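Local coordinates for probable glutamine-binding lipoprotein GlnH (GLNBP) (Mycobacterium tuberculosis, PDB 6H20) that binds amino acids such as aspartate, glutamate and asparagine as an extracellular solute-binding lipoprotein, and probably signals to protein kinase G to control glutamate metabolism, at residues A42-I47 with R87-V92. Sequence-based numbering, arbitrary orientation.
Sequences AAVADI and RDIFGV
With CG1 anti to the carbonyl carbon (chi1 -61°) and the chain running on extended, Ile89 carries CD1 to Ile47. In Ile47 the short branch does the touching: CG2 lies opposite the backbone N (chi1 -68°) and is the branch that meets Ile89 CD1, at 3.8 Å. The two isoleucines cross at about a right angle. Val44 closes in on the inner part of the same side chain: its CG2 lies 4.1 Å from Ile89 CG1 and is equally near the CG2 branch. Ile89 is thus touched at its tip by Ile47 and along CG1 and CG2 by Val44, an example of helix ends joined mainly by apolar packing, with no hydrogen bond between the segments. Phe90 adds its far rim, with CZ 4.1 Å from Ile47 CG2, while Ile47 O approaches the ring at its edge, 3.8 Å from CZ. CG2 of Ile89 lies over one face of that ring, toward its rim. Val44 is the N-cap residue of helix 45-50, whereas Gly91, with positive phi, follows the last turn of helix 77-90. Away from the amino-acid pocket, the contact packs the segment preceding strand 53-57 against helix 77-90, in the lobe built around parallel strands 53-57, 96-100 and 117-118. Phe249 of helix 244-259 packs on Val44 and Ile89, and Leu53 of strand 53-57 meets Ile47 and Ile89.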
loop_
_atom_site.group_PDB
_atom_site.type_symbol
_atom_site.label_atom_id
_atom_site.label_comp_id
_atom_site.label_asym_id
_atom_site.label_seq_id
_atom_site.Cartn_x
_atom_site.Cartn_y
_atom_site.Cartn_z
ATOM N N ALA A 42 -10.599 -20.709 15.612
ATOM C CA ALA A 42 -11.990 -20.312 15.815
ATOM C C ALA A 42 -12.262 -18.933 15.227
ATOM O O ALA A 42 -13.363 -18.667 14.725
ATOM C CB ALA A 42 -12.341 -20.347 17.304
ATOM N N ALA A 43 -11.263 -18.048 15.263
ATOM C CA ALA A 43 -11.450 -16.675 14.799
ATOM C C ALA A 43 -11.606 -16.572 13.289
ATOM O O ALA A 43 -12.080 -15.536 12.799
ATOM C CB ALA A 43 -10.272 -15.812 15.252
ATOM N N VAL A 44 -11.209 -17.600 12.545
ATOM C CA VAL A 44 -11.329 -17.598 11.089
ATOM C C VAL A 44 -12.276 -18.684 10.589
ATOM O O VAL A 44 -12.246 -19.025 9.405
ATOM C CB VAL A 44 -9.962 -17.659 10.394
ATOM C CG1 VAL A 44 -9.172 -16.420 10.705
ATOM C CG2 VAL A 44 -9.197 -18.910 10.804
ATOM N N ALA A 45 -13.133 -19.215 11.470
ATOM C CA ALA A 45 -13.988 -20.338 11.089
ATOM C C ALA A 45 -14.947 -19.957 9.973
ATOM O O ALA A 45 -15.276 -20.785 9.116
ATOM C CB ALA A 45 -14.759 -20.859 12.307
ATOM N N ASP A 46 -15.409 -18.706 9.968
ATOM C CA ASP A 46 -16.324 -18.267 8.919
ATOM C C ASP A 46 -15.618 -18.190 7.575
ATOM O O ASP A 46 -16.195 -18.555 6.539
ATOM C CB ASP A 46 -16.942 -16.921 9.290
ATOM C CG ASP A 46 -17.928 -17.032 10.441
ATOM O OD1 ASP A 46 -18.376 -18.163 10.741
ATOM O OD2 ASP A 46 -18.263 -15.987 11.040
ATOM N N ILE A 47 -14.373 -17.712 7.566
ATOM C CA ILE A 47 -13.594 -17.685 6.333
ATOM C C ILE A 47 -13.366 -19.103 5.835
ATOM O O ILE A 47 -13.571 -19.412 4.655
ATOM C CB ILE A 47 -12.266 -16.943 6.558
ATOM C CG1 ILE A 47 -12.525 -15.452 6.797
ATOM C CG2 ILE A 47 -11.335 -17.153 5.372
ATOM C CD1 ILE A 47 -11.324 -14.703 7.357
ATOM N N ARG A 87 -2.472 -19.339 3.880
ATOM C CA ARG A 87 -1.774 -20.548 4.312
ATOM C C ARG A 87 -2.102 -20.877 5.764
ATOM O O ARG A 87 -2.333 -22.042 6.111
ATOM C CB ARG A 87 -0.266 -20.391 4.135
ATOM C CG ARG A 87 0.500 -21.701 4.307
ATOM C CD ARG A 87 1.988 -21.466 4.587
ATOM N NE ARG A 87 2.640 -20.669 3.543
ATOM C CZ ARG A 87 3.086 -21.161 2.388
ATOM N NH1 ARG A 87 2.942 -22.451 2.108
ATOM N NH2 ARG A 87 3.676 -20.358 1.506
ATOM N N ASP A 88 -2.127 -19.859 6.627
ATOM C CA ASP A 88 -2.435 -20.091 8.037
ATOM C C ASP A 88 -3.880 -20.551 8.230
ATOM O O ASP A 88 -4.164 -21.317 9.163
ATOM C CB ASP A 88 -2.175 -18.823 8.852
ATOM C CG ASP A 88 -0.701 -18.605 9.163
ATOM O OD1 ASP A 88 0.143 -19.358 8.653
ATOM O OD2 ASP A 88 -0.409 -17.673 9.934
ATOM N N ILE A 89 -4.803 -20.109 7.373
ATOM C CA ILE A 89 -6.203 -20.511 7.520
ATOM C C ILE A 89 -6.422 -21.913 6.977
ATOM O O ILE A 89 -7.055 -22.757 7.629
ATOM C CB ILE A 89 -7.148 -19.496 6.845
ATOM C CG1 ILE A 89 -7.000 -18.110 7.478
ATOM C CG2 ILE A 89 -8.605 -19.979 6.914
ATOM C CD1 ILE A 89 -7.770 -17.003 6.756
ATOM N N PHE A 90 -5.913 -22.179 5.777
ATOM C CA PHE A 90 -6.273 -23.364 5.015
ATOM C C PHE A 90 -5.184 -24.419 4.936
ATOM O O PHE A 90 -5.479 -25.549 4.524
ATOM C CB PHE A 90 -6.662 -22.963 3.586
ATOM C CG PHE A 90 -7.904 -22.132 3.518
ATOM C CD1 PHE A 90 -9.151 -22.727 3.606
ATOM C CD2 PHE A 90 -7.830 -20.759 3.385
ATOM C CE1 PHE A 90 -10.300 -21.969 3.548
ATOM C CE2 PHE A 90 -8.989 -19.994 3.321
ATOM C CZ PHE A 90 -10.224 -20.606 3.411
ATOM N N GLY A 91 -3.948 -24.094 5.298
ATOM C CA GLY A 91 -2.838 -25.008 5.182
ATOM C C GLY A 91 -2.005 -24.813 3.932
ATOM O O GLY A 91 -0.822 -25.175 3.932
ATOM N N VAL A 92 -2.596 -24.262 2.875
ATOM C CA VAL A 92 -1.870 -23.879 1.660
ATOM C C VAL A 92 -2.350 -22.511 1.214
ATOM O O VAL A 92 -3.479 -22.096 1.511
ATOM C CB VAL A 92 -2.082 -24.900 0.520
ATOM C CG1 VAL A 92 -1.582 -26.277 0.931
ATOM C CG2 VAL A 92 -3.548 -24.965 0.125
#